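Local coordinates for putative glyoxalase superfamily protein (Ralstonia eutropha, PDB 3IUZ) that probably acts as an iron(II)-dependent dioxygenase and decarboxylase that converts 2-oxoadipate to 2-hydroxyglutarate, at residues H3-T8 with L188-G193; A43-A48 with A194-L199; T8-N13 with R20-L25; V26-G31 with L49-F54. All blocks are in the same frame, centred on the assembly; numbering follows the deposited sequence.

All four contacts belong to one cluster, in which helices 4-14, 16-25, 42-60 and 190-200 pack on one another, and their centres lie about 8 to 13 Å apart. Interactions 1 and 2 both use helix 190-200 and are tied by a probable hydrogen bond from N5 ND2 to E44 OE1, 3.0 Å. Interaction 3 shares T8 with interaction 1 and is joined to interaction 2 where N13 ND2 lies 3.2 Å from A194 O. Selenomethionine M51 of interaction 4 connects to interaction 3 through its CE, 3.8 Å from L10 CD1, and to interaction 1 through its SE, 3.7 Å from I6 CG2. None of the four contacts includes a metal atom or ligand.

Interaction 1 (H3-T8 with L188-G193)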
loop_
_atom_site.group_PDB
_atom_site.type_symbol
_atom_site.label_atom_id
_atom_site.label_comp_id
_atom_site.label_asym_id
_atom_site.label_seq_id
_atom_site.Cartn_x
_atom_site.Cartn_y
_atom_site.Cartn_z
ATOM N N HIS A 3 -6.998 -20.559 8.575
ATOM C CA HIS A 3 -7.780 -19.411 8.978
ATOM C C HIS A 3 -9.010 -19.330 8.077
ATOM O O HIS A 3 -9.007 -18.613 7.089
ATOM C CB HIS A 3 -6.902 -18.183 8.877
ATOM C CG HIS A 3 -5.638 -18.304 9.672
ATOM N ND1 HIS A 3 -4.489 -18.885 9.167
ATOM C CD2 HIS A 3 -5.371 -18.014 10.970
ATOM C CE1 HIS A 3 -3.553 -18.888 10.097
ATOM N NE2 HIS A 3 -4.063 -18.376 11.207
ATOM N N PRO A 4 -10.058 -20.076 8.428
ATOM C CA PRO A 4 -11.190 -20.215 7.510
ATOM C C PRO A 4 -11.869 -18.879 7.180
ATOM O O PRO A 4 -12.240 -18.678 6.022
ATOM C CB PRO A 4 -12.135 -21.172 8.242
ATOM C CG PRO A 4 -11.183 -22.045 9.015
ATOM C CD PRO A 4 -10.147 -21.057 9.531
ATOM N N ASN A 5 -12.053 -18.004 8.157
ATOM C CA ASN A 5 -12.706 -16.729 7.849
ATOM C C ASN A 5 -11.878 -15.913 6.849
ATOM O O ASN A 5 -12.422 -15.447 5.865
ATOM C CB ASN A 5 -13.018 -15.912 9.080
ATOM C CG ASN A 5 -14.369 -16.269 9.662
ATOM O OD1 ASN A 5 -15.006 -17.243 9.233
ATOM N ND2 ASN A 5 -14.811 -15.494 10.633
ATOM N N ILE A 6 -10.580 -15.798 7.095
ATOM C CA ILE A 6 -9.702 -15.038 6.186
ATOM C C ILE A 6 -9.672 -15.731 4.807
ATOM O O ILE A 6 -9.745 -15.089 3.758
ATOM C CB ILE A 6 -8.296 -14.832 6.764
ATOM C CG1 ILE A 6 -8.356 -13.748 7.865
ATOM C CG2 ILE A 6 -7.316 -14.381 5.655
ATOM C CD1 ILE A 6 -7.240 -13.795 8.883
ATOM N N ALA A 7 -9.634 -17.048 4.808
ATOM C CA ALA A 7 -9.583 -17.780 3.556
ATOM C C ALA A 7 -10.852 -17.487 2.729
ATOM O O ALA A 7 -10.794 -17.317 1.506
ATOM C CB ALA A 7 -9.396 -19.296 3.819
ATOM N N THR A 8 -11.999 -17.487 3.374
ATOM C CA THR A 8 -13.278 -17.204 2.687
ATOM C C THR A 8 -13.319 -15.782 2.135
ATOM O O THR A 8 -13.682 -15.560 0.974
ATOM C CB THR A 8 -14.458 -17.400 3.618
ATOM O OG1 THR A 8 -14.392 -18.723 4.139
ATOM C CG2 THR A 8 -15.857 -17.213 2.873
ATOM N N LEU A 188 -18.935 -7.857 10.457
ATOM C CA LEU A 188 -19.915 -7.936 9.363
ATOM C C LEU A 188 -20.129 -9.430 9.112
ATOM O O LEU A 188 -19.286 -10.232 9.499
ATOM C CB LEU A 188 -19.389 -7.286 8.075
ATOM C CG LEU A 188 -19.217 -5.765 8.033
ATOM C CD1 LEU A 188 -18.349 -5.384 6.834
ATOM C CD2 LEU A 188 -20.597 -5.040 8.050
ATOM N N THR A 189 -21.206 -9.821 8.427
ATOM C CA THR A 189 -21.282 -11.199 7.937
ATOM C C THR A 189 -20.059 -11.450 7.039
ATOM O O THR A 189 -19.471 -10.486 6.522
ATOM C CB THR A 189 -22.572 -11.428 7.113
ATOM O OG1 THR A 189 -22.544 -10.601 5.956
ATOM C CG2 THR A 189 -23.837 -11.138 7.976
ATOM N N VAL A 190 -19.656 -12.711 6.858
ATOM C CA VAL A 190 -18.508 -12.996 6.033
ATOM C C VAL A 190 -18.799 -12.487 4.598
ATOM O O VAL A 190 -17.932 -11.892 3.985
ATOM C CB VAL A 190 -18.071 -14.483 6.088
ATOM C CG1 VAL A 190 -16.941 -14.750 5.075
ATOM C CG2 VAL A 190 -17.621 -14.895 7.523
ATOM N N ALA A 191 -20.032 -12.671 4.093
ATOM C CA ALA A 191 -20.371 -12.177 2.752
ATOM C C ALA A 191 -20.187 -10.662 2.664
ATOM O O ALA A 191 -19.636 -10.157 1.702
ATOM C CB ALA A 191 -21.824 -12.556 2.396
ATOM N N ASP A 192 -20.674 -9.928 3.660
ATOM C CA ASP A 192 -20.589 -8.472 3.627
ATOM C C ASP A 192 -19.145 -7.998 3.770
ATOM O O ASP A 192 -18.756 -7.007 3.177
ATOM C CB ASP A 192 -21.447 -7.799 4.712
ATOM C CG ASP A 192 -22.947 -7.828 4.419
ATOM O OD1 ASP A 192 -23.360 -8.313 3.345
ATOM O OD2 ASP A 192 -23.700 -7.343 5.299
ATOM N N GLY A 193 -18.356 -8.691 4.568
ATOM C CA GLY A 193 -16.933 -8.390 4.657
ATOM C C GLY A 193 -16.171 -8.610 3.359
ATOM O O GLY A 193 -15.294 -7.819 3.016
#
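The carbonyl oxygen of P4 is gripped twice by T8, the same residue whose methyl group meets V190 across this contact. T8 OG1 donates to P4 O over 2.9 Å and the backbone N of T8 adds the ordinary helical bond. The two donors arrive from opposite faces of the carbonyl plane, the hydroxyl tilted 32° out of it, and together they satisfy P4 O within the first turn of helix 4-14. With the hydroxyl turned back to its own helix, the rotation about CA-CB is fixed: chi1 of -56° lays OG1 beside the backbone N and sets CG2 opposite that nitrogen, where it faces V190. T8 CG2 and V190 CG1 meet at 3.5 Å, closer than usual for two methyl carbons, and the two side chains run at about a right angle to each other.

The two branches of V190 touch N5 and T8, one turn apart on helix 4-14. While CG1 takes T8, CG2 rests against the amide of N5, 3.9 Å from OD1, a van der Waals touch. The opposite end of that amide is engaged in hydrogen bonds, since N5 ND2 donates to E44 OE1 and to G38 O, and this holds the group in place beside the valine.

L188 pairs by backbone hydrogen bonds with A40. Right after the two-residue strand 187-188 comes a threonine N-cap, T189 OG1 accepting from D192 N over 3.0 Å, and the helix start it caps packs through V190 on the first turn of helix 4-14 at the protein surface.

Interaction 2 (A43-A48 with A194-L199); sequences AEIAQA and AELIGL
I197 is the bump on helix 190-200 that fits against I45 and A48 of helix 42-60, at the point where the two helices come closest in register. The short segments run 10.1 Å apart between axes, with their N-to-C directions at 38°, and I45, A48, L196 and I197 carry the contact. The hollow is provided by A48: its lone methyl leaves space one turn after I45, and the long arm of I197 fills it, bringing CD1 to 3.7 Å from A48 CB. The same CD1 lies 4.0 Å from the carbonyl I45 O, over the helix backbone. The arm reaches there because chi1 of -69° and an extended chi2 of 162° carry CD1 outward from the helix.

A second bump answers from the other helix. I45 turns its CG2 branch, set opposite its own backbone N, between two residues of helix 190-200: I197 CG1 lies 4.1 Å from I45 CG2 on one hand, and L196 CD2 stands a little farther off at 4.4 Å on the other. I45 and I197 cross obliquely, each using a different branch. L182 of helix 173-185 and L188 extend the apolar surface beyond I45 and L196, and L9 of helix 4-14 comes against A48.

The side-chain contacts are all apolar; the one polar atom touched is I45 O, in van der Waals contact with I197 CD1. The charged neighbours find partners away from the seam, E44 with T41 N and N5, and E195 in a salt bridge with R174. The contact probably holds together by close fit and burial of apolar surface.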
loop_
_atom_site.group_PDB
_atom_site.type_symbol
_atom_site.label_atom_id
_atom_site.label_comp_id
_atom_site.label_asym_id
_atom_site.label_seq_id
_atom_site.Cartn_x
_atom_site.Cartn_y
_atom_site.Cartn_z
ATOM N N ALA A 43 -10.724 -7.028 12.542
ATOM C CA ALA A 43 -9.346 -7.539 12.419
ATOM C C ALA A 43 -9.187 -8.535 11.253
ATOM O O ALA A 43 -8.245 -8.457 10.454
ATOM C CB ALA A 43 -8.912 -8.198 13.697
ATOM N N GLU A 44 -10.063 -9.525 11.196
ATOM C CA GLU A 44 -10.046 -10.454 10.078
ATOM C C GLU A 44 -10.197 -9.735 8.715
ATOM O O GLU A 44 -9.498 -10.073 7.740
ATOM C CB GLU A 44 -11.158 -11.476 10.227
ATOM C CG GLU A 44 -10.966 -12.428 11.426
ATOM C CD GLU A 44 -12.163 -13.295 11.746
ATOM O OE1 GLU A 44 -13.287 -13.038 11.238
ATOM O OE2 GLU A 44 -11.973 -14.259 12.520
ATOM N N ILE A 45 -11.121 -8.777 8.649
ATOM C CA ILE A 45 -11.358 -8.078 7.417
ATOM C C ILE A 45 -10.126 -7.264 7.040
ATOM O O ILE A 45 -9.717 -7.227 5.853
ATOM C CB ILE A 45 -12.636 -7.205 7.494
ATOM C CG1 ILE A 45 -13.860 -8.119 7.489
ATOM C CG2 ILE A 45 -12.719 -6.181 6.341
ATOM C CD1 ILE A 45 -15.163 -7.434 8.104
ATOM N N ALA A 46 -9.543 -6.593 8.033
ATOM C CA ALA A 46 -8.374 -5.757 7.772
ATOM C C ALA A 46 -7.203 -6.588 7.255
ATOM O O ALA A 46 -6.511 -6.186 6.300
ATOM C CB ALA A 46 -7.970 -4.974 9.017
ATOM N N GLN A 47 -6.979 -7.732 7.883
ATOM C CA GLN A 47 -5.928 -8.660 7.484
ATOM C C GLN A 47 -6.191 -9.216 6.064
ATOM O O GLN A 47 -5.259 -9.190 5.213
ATOM C CB GLN A 47 -5.789 -9.778 8.504
ATOM C CG GLN A 47 -4.816 -10.888 8.138
ATOM C CD GLN A 47 -3.418 -10.440 8.079
ATOM O OE1 GLN A 47 -3.036 -9.435 8.681
ATOM N NE2 GLN A 47 -2.599 -11.210 7.349
ATOM N N ALA A 48 -7.445 -9.602 5.783
ATOM C CA ALA A 48 -7.795 -10.114 4.431
ATOM C C ALA A 48 -7.643 -9.040 3.394
ATOM O O ALA A 48 -7.028 -9.324 2.331
ATOM C CB ALA A 48 -9.140 -10.731 4.356
ATOM N N ALA A 194 -16.498 -9.704 2.680
ATOM C CA ALA A 194 -15.931 -10.025 1.381
ATOM C C ALA A 194 -16.351 -8.942 0.385
ATOM O O ALA A 194 -15.528 -8.512 -0.434
ATOM C CB ALA A 194 -16.407 -11.418 0.883
ATOM N N GLU A 195 -17.611 -8.494 0.471
ATOM C CA GLU A 195 -18.089 -7.434 -0.419
ATOM C C GLU A 195 -17.344 -6.147 -0.133
ATOM O O GLU A 195 -16.851 -5.488 -1.068
ATOM C CB GLU A 195 -19.594 -7.221 -0.265
ATOM C CG GLU A 195 -20.142 -6.097 -1.131
ATOM C CD GLU A 195 -21.630 -5.861 -0.909
ATOM O OE1 GLU A 195 -22.294 -6.580 -0.090
ATOM O OE2 GLU A 195 -22.142 -4.949 -1.569
ATOM N N LEU A 196 -17.202 -5.793 1.146
ATOM C CA LEU A 196 -16.438 -4.560 1.506
ATOM C C LEU A 196 -15.022 -4.569 0.965
ATOM O O LEU A 196 -14.533 -3.571 0.388
ATOM C CB LEU A 196 -16.416 -4.355 3.030
ATOM C CG LEU A 196 -15.608 -3.198 3.549
ATOM C CD1 LEU A 196 -16.095 -1.888 2.942
ATOM C CD2 LEU A 196 -15.622 -3.163 5.140
ATOM N N ILE A 197 -14.334 -5.696 1.135
ATOM C CA ILE A 197 -12.955 -5.792 0.633
ATOM C C ILE A 197 -12.928 -5.508 -0.878
ATOM O O ILE A 197 -12.094 -4.743 -1.368
ATOM C CB ILE A 197 -12.327 -7.158 0.966
ATOM C CG1 ILE A 197 -12.099 -7.269 2.456
ATOM C CG2 ILE A 197 -11.039 -7.410 0.138
ATOM C CD1 ILE A 197 -11.887 -8.763 2.927
ATOM N N GLY A 198 -13.845 -6.112 -1.604
ATOM C CA GLY A 198 -13.940 -5.908 -3.057
ATOM C C GLY A 198 -14.111 -4.438 -3.434
ATOM O O GLY A 198 -13.628 -3.999 -4.465
ATOM N N LEU A 199 -14.815 -3.691 -2.587
ATOM C CA LEU A 199 -15.134 -2.299 -2.870
ATOM C C LEU A 199 -14.007 -1.426 -2.444
ATOM O O LEU A 199 -13.836 -0.337 -3.007
ATOM C CB LEU A 199 -16.396 -1.851 -2.145
ATOM C CG LEU A 199 -17.707 -2.481 -2.642
ATOM C CD1 LEU A 199 -18.851 -2.165 -1.622
ATOM C CD2 LEU A 199 -17.996 -1.946 -4.053
#

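Interaction 3 (T8-N13 with R20-L25)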
loop_
_atom_site.group_PDB
_atom_site.type_symbol
_atom_site.label_atom_id
_atom_site.label_comp_id
_atom_site.label_asym_id
_atom_site.label_seq_id
_atom_site.Cartn_x
_atom_site.Cartn_y
_atom_site.Cartn_z
ATOM N N THR A 8 -11.999 -17.487 3.374
ATOM C CA THR A 8 -13.278 -17.204 2.687
ATOM C C THR A 8 -13.319 -15.782 2.135
ATOM O O THR A 8 -13.682 -15.560 0.974
ATOM C CB THR A 8 -14.458 -17.400 3.618
ATOM O OG1 THR A 8 -14.392 -18.723 4.139
ATOM C CG2 THR A 8 -15.857 -17.213 2.873
ATOM N N LEU A 9 -12.890 -14.818 2.948
ATOM C CA LEU A 9 -12.808 -13.434 2.499
ATOM C C LEU A 9 -11.886 -13.293 1.268
ATOM O O LEU A 9 -12.214 -12.562 0.329
ATOM C CB LEU A 9 -12.305 -12.530 3.650
ATOM C CG LEU A 9 -13.214 -12.418 4.871
ATOM C CD1 LEU A 9 -12.464 -11.731 6.046
ATOM C CD2 LEU A 9 -14.539 -11.644 4.475
ATOM N N LEU A 10 -10.743 -13.964 1.298
ATOM C CA LEU A 10 -9.787 -13.978 0.179
ATOM C C LEU A 10 -10.384 -14.616 -1.074
ATOM O O LEU A 10 -10.364 -14.045 -2.183
ATOM C CB LEU A 10 -8.491 -14.743 0.570
ATOM C CG LEU A 10 -7.540 -14.015 1.536
ATOM C CD1 LEU A 10 -6.173 -14.701 1.667
ATOM C CD2 LEU A 10 -7.335 -12.608 1.109
ATOM N N SER A 11 -10.977 -15.761 -0.872
ATOM C CA SER A 11 -11.498 -16.585 -1.963
ATOM C C SER A 11 -12.579 -15.867 -2.761
ATOM O O SER A 11 -12.603 -15.969 -3.969
ATOM C CB SER A 11 -12.013 -17.924 -1.408
ATOM O OG SER A 11 -12.068 -18.866 -2.454
ATOM N N ALA A 12 -13.426 -15.099 -2.078
ATOM C CA ALA A 12 -14.492 -14.311 -2.714
ATOM C C ALA A 12 -13.871 -13.180 -3.561
ATOM O O ALA A 12 -14.451 -12.719 -4.512
ATOM C CB ALA A 12 -15.434 -13.730 -1.670
ATOM N N ASN A 13 -12.672 -12.749 -3.232
ATOM C CA ASN A 13 -12.028 -11.724 -4.011
ATOM C C ASN A 13 -10.971 -12.207 -5.011
ATOM O O ASN A 13 -10.750 -11.542 -5.990
ATOM C CB ASN A 13 -11.405 -10.713 -3.071
ATOM C CG ASN A 13 -12.457 -9.827 -2.433
ATOM O OD1 ASN A 13 -12.777 -8.803 -2.987
ATOM N ND2 ASN A 13 -13.031 -10.242 -1.301
ATOM N N ARG A 20 -5.292 -20.078 -2.365
ATOM C CA ARG A 20 -4.438 -21.166 -1.930
ATOM C C ARG A 20 -2.978 -20.753 -1.925
ATOM O O ARG A 20 -2.316 -20.987 -0.955
ATOM C CB ARG A 20 -4.664 -22.441 -2.784
ATOM C CG ARG A 20 -5.764 -23.329 -2.213
ATOM C CD ARG A 20 -5.833 -24.752 -2.855
ATOM N NE ARG A 20 -6.499 -24.743 -4.169
ATOM C CZ ARG A 20 -5.887 -24.718 -5.364
ATOM N NH1 ARG A 20 -4.555 -24.710 -5.479
ATOM N NH2 ARG A 20 -6.621 -24.699 -6.473
ATOM N N HIS A 21 -2.497 -20.132 -2.991
ATOM C CA HIS A 21 -1.087 -19.712 -3.053
ATOM C C HIS A 21 -0.806 -18.658 -1.974
ATOM O O HIS A 21 0.181 -18.737 -1.238
ATOM C CB HIS A 21 -0.783 -19.113 -4.431
ATOM C CG HIS A 21 0.547 -18.416 -4.530
ATOM N ND1 HIS A 21 1.757 -19.091 -4.510
ATOM C CD2 HIS A 21 0.857 -17.109 -4.724
ATOM C CE1 HIS A 21 2.748 -18.225 -4.628
ATOM N NE2 HIS A 21 2.231 -17.019 -4.786
ATOM N N LEU A 22 -1.702 -17.682 -1.876
ATOM C CA LEU A 22 -1.517 -16.603 -0.936
ATOM C C LEU A 22 -1.480 -17.124 0.530
ATOM O O LEU A 22 -0.654 -16.667 1.337
ATOM C CB LEU A 22 -2.604 -15.538 -1.150
ATOM C CG LEU A 22 -2.204 -14.138 -0.693
ATOM C CD1 LEU A 22 -0.912 -13.667 -1.368
ATOM C CD2 LEU A 22 -3.360 -13.176 -0.935
ATOM N N LEU A 23 -2.341 -18.092 0.855
ATOM C CA LEU A 23 -2.414 -18.589 2.228
ATOM C C LEU A 23 -1.185 -19.441 2.527
ATOM O O LEU A 23 -0.738 -19.517 3.659
ATOM C CB LEU A 23 -3.709 -19.369 2.512
ATOM C CG LEU A 23 -5.034 -18.585 2.593
ATOM C CD1 LEU A 23 -6.224 -19.528 2.603
ATOM C CD2 LEU A 23 -5.101 -17.668 3.810
ATOM N N SER A 24 -0.605 -20.093 1.525
ATOM C CA SER A 24 0.599 -20.834 1.825
ATOM C C SER A 24 1.809 -19.899 1.925
ATOM O O SER A 24 2.774 -20.243 2.562
ATOM C CB SER A 24 0.843 -21.923 0.799
ATOM O OG SER A 24 1.356 -21.332 -0.364
ATOM N N LEU A 25 1.729 -18.706 1.350
ATOM C CA LEU A 25 2.880 -17.792 1.287
ATOM C C LEU A 25 2.939 -16.816 2.490
ATOM O O LEU A 25 3.987 -16.665 3.108
ATOM C CB LEU A 25 2.817 -16.966 0.006
ATOM C CG LEU A 25 3.872 -15.894 -0.190
ATOM C CD1 LEU A 25 5.275 -16.511 -0.299
ATOM C CD2 LEU A 25 3.463 -15.007 -1.426
#
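Helices 4-14 and 16-25 follow one another directly in the chain, and across these segments their backbones come nearest at L10 and L22, whose CA atoms are 8.7 Å apart. A separation this wide is bridged by leucines. L10 points its side chain at the second helix and lets a single methyl, CD1, do the touching: L23 CD2 meets L10 CD1 at 3.8 Å and L22 CD2 reaches it at 4.1 Å. The consecutive leucines thus form a notch that receives L10, approached nearly at a right angle by L22 and at a slant by L23. They attain this in different ways. L22 has CG swung away from its backbone N (chi1 -155°), whereas L23 has CG beside its own backbone N and sends only the far end of its chain across.

Polar side chains turn back on their own helices. N13 ND2 donates to L9 O at 3.0 Å, with the acceptor close to the plane of the amide, and the same nitrogen also bonds to A194 O, linking helix 4-14 to helix 190-200. S24 OG gives its proton to H21 O, 3.0 Å away.

L10 is additionally backed by M51 and V52 of helix 42-60, and L22 by A55 of the same helix. Helix 16-25 also touches helix 62-73 through H21 and L25, while the backbone of L25 is hydrogen-bonded to that of V78, just before strand 80-87.

Interaction 4 (V26-G31 with L49-F54); sequences VSVPDG and LNMVLF
The contact belongs to the segment that leaves helix 16-25: V26 is the first residue to abandon helical geometry, and the chain beyond it lies along helix 42-60. Its backbone is extended; V26 points at the helix and S27 away from it, while V28 reaches M51 only with its CG2. V26 supplies most of the touching atoms. Its CG2 reaches F54 CE2 at 3.8 Å and approaches the ring at a slant. F54 has CG set opposite its own backbone N (chi1 -176°), a rotation that brings the ring to the valine, and a second aromatic ring, F80, meets it at about 50°.

The other partner is M51, deposited as selenomethionine. Its chain runs out straight as far as SE and then bends, chi3 being 85°, and the bend folds the terminal CE in against the loop. M51 CE rests 3.9 Å from V26 CB and 3.7 Å from V26 O, the two side chains sliding past each other in opposite directions. V28 CG2 completes the seat as a lateral contact, 4.1 Å from M51 CE and equally far from M51 SE, with the two side chains at about a right angle. L10, L22, L23 and I6 also touch M51, which makes the selenium-bearing chain a shared buried filler between loop and helices.

The backbone of S27 is hydrogen-bonded to that of V78, which also ties down this segment. The extended run after helix 16-25 thus packs through inward-facing V26 and flanking V28 on M51 and F54 of helix 42-60, within the cluster formed by helices 4-14, 16-25 and 42-60.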
loop_
_atom_site.group_PDB
_atom_site.type_symbol
_atom_site.label_atom_id
_atom_site.label_comp_id
_atom_site.label_asym_id
_atom_site.label_seq_id
_atom_site.Cartn_x
_atom_site.Cartn_y
_atom_site.Cartn_z
ATOM N N VAL A 26 1.817 -16.157 2.768
ATOM C CA VAL A 26 1.761 -15.024 3.679
ATOM C C VAL A 26 1.207 -15.450 5.042
ATOM O O VAL A 26 0.064 -15.932 5.127
ATOM C CB VAL A 26 0.881 -13.925 3.134
ATOM C CG1 VAL A 26 0.862 -12.704 4.095
ATOM C CG2 VAL A 26 1.381 -13.507 1.744
ATOM N N SER A 27 2.006 -15.280 6.098
ATOM C CA SER A 27 1.547 -15.638 7.445
ATOM C C SER A 27 0.382 -14.815 7.864
ATOM O O SER A 27 0.323 -13.595 7.615
ATOM C CB SER A 27 2.624 -15.443 8.489
ATOM O OG SER A 27 3.664 -16.343 8.237
ATOM N N VAL A 28 -0.559 -15.480 8.530
ATOM C CA VAL A 28 -1.641 -14.786 9.174
ATOM C C VAL A 28 -1.248 -14.669 10.622
ATOM O O VAL A 28 -0.943 -15.656 11.289
ATOM C CB VAL A 28 -3.002 -15.558 9.020
ATOM C CG1 VAL A 28 -4.080 -14.917 9.866
ATOM C CG2 VAL A 28 -3.419 -15.607 7.592
ATOM N N PRO A 29 -1.308 -13.470 11.165
ATOM C CA PRO A 29 -0.979 -13.366 12.593
ATOM C C PRO A 29 -1.920 -14.165 13.485
ATOM O O PRO A 29 -3.116 -14.305 13.180
ATOM C CB PRO A 29 -1.130 -11.867 12.882
ATOM C CG PRO A 29 -1.961 -11.315 11.770
ATOM C CD PRO A 29 -1.854 -12.225 10.597
ATOM N N ASP A 30 -1.373 -14.690 14.568
ATOM C CA ASP A 30 -2.138 -15.457 15.523
ATOM C C ASP A 30 -2.868 -14.505 16.433
ATOM O O ASP A 30 -2.449 -13.384 16.628
ATOM C CB ASP A 30 -1.238 -16.320 16.392
ATOM C CG ASP A 30 -0.634 -17.479 15.644
ATOM O OD1 ASP A 30 -1.310 -18.116 14.787
ATOM O OD2 ASP A 30 0.549 -17.763 15.942
ATOM N N GLY A 31 -3.963 -14.959 17.005
ATOM C CA GLY A 31 -4.638 -14.121 17.977
ATOM C C GLY A 31 -5.589 -13.046 17.487
ATOM O O GLY A 31 -5.962 -12.174 18.248
ATOM N N LEU A 49 -8.120 -7.822 3.673
ATOM C CA LEU A 49 -7.911 -6.710 2.710
ATOM C C LEU A 49 -6.409 -6.568 2.379
ATOM O O LEU A 49 -6.036 -6.450 1.200
ATOM C CB LEU A 49 -8.445 -5.381 3.207
ATOM C CG LEU A 49 -8.098 -4.118 2.431
ATOM C CD1 LEU A 49 -8.729 -4.174 1.017
ATOM C CD2 LEU A 49 -8.486 -2.834 3.187
ATOM N N ASN A 50 -5.577 -6.561 3.426
ATOM C CA ASN A 50 -4.156 -6.386 3.261
ATOM C C ASN A 50 -3.553 -7.446 2.364
ATOM O O ASN A 50 -2.689 -7.137 1.574
ATOM C CB ASN A 50 -3.414 -6.402 4.597
ATOM C CG ASN A 50 -3.610 -5.118 5.374
ATOM O OD1 ASN A 50 -4.204 -4.183 4.841
ATOM N ND2 ASN A 50 -3.189 -5.096 6.675
HETATM N N MSE A 51 -4.006 -8.681 2.532
HETATM C CA MSE A 51 -3.507 -9.762 1.766
HETATM C C MSE A 51 -3.922 -9.630 0.280
HETATM O O MSE A 51 -3.158 -10.024 -0.607
HETATM C CB MSE A 51 -3.970 -11.091 2.396
HETATM C CG MSE A 51 -3.280 -11.403 3.800
HETATM SE SE MSE A 51 -4.026 -12.921 4.606
HETATM C CE MSE A 51 -2.990 -14.329 3.764
ATOM N N VAL A 52 -5.146 -9.137 0.026
ATOM C CA VAL A 52 -5.628 -8.947 -1.323
ATOM C C VAL A 52 -4.785 -7.872 -1.965
ATOM O O VAL A 52 -4.342 -8.033 -3.125
ATOM C CB VAL A 52 -7.133 -8.634 -1.364
ATOM C CG1 VAL A 52 -7.561 -8.246 -2.787
ATOM C CG2 VAL A 52 -7.918 -9.835 -0.798
ATOM N N LEU A 53 -4.462 -6.827 -1.188
ATOM C CA LEU A 53 -3.692 -5.711 -1.705
ATOM C C LEU A 53 -2.232 -6.139 -1.995
ATOM O O LEU A 53 -1.639 -5.744 -2.989
ATOM C CB LEU A 53 -3.753 -4.492 -0.748
ATOM C CG LEU A 53 -5.113 -3.768 -0.678
ATOM C CD1 LEU A 53 -5.087 -2.670 0.426
ATOM C CD2 LEU A 53 -5.499 -3.191 -2.067
ATOM N N PHE A 54 -1.681 -6.943 -1.110
ATOM C CA PHE A 54 -0.393 -7.585 -1.291
ATOM C C PHE A 54 -0.355 -8.426 -2.582
ATOM O O PHE A 54 0.550 -8.277 -3.400
ATOM C CB PHE A 54 -0.037 -8.430 -0.062
ATOM C CG PHE A 54 1.345 -9.048 -0.129
ATOM C CD1 PHE A 54 2.462 -8.293 0.171
ATOM C CD2 PHE A 54 1.527 -10.364 -0.528
ATOM C CE1 PHE A 54 3.761 -8.845 0.099
ATOM C CE2 PHE A 54 2.828 -10.916 -0.656
ATOM C CZ PHE A 54 3.957 -10.156 -0.289
#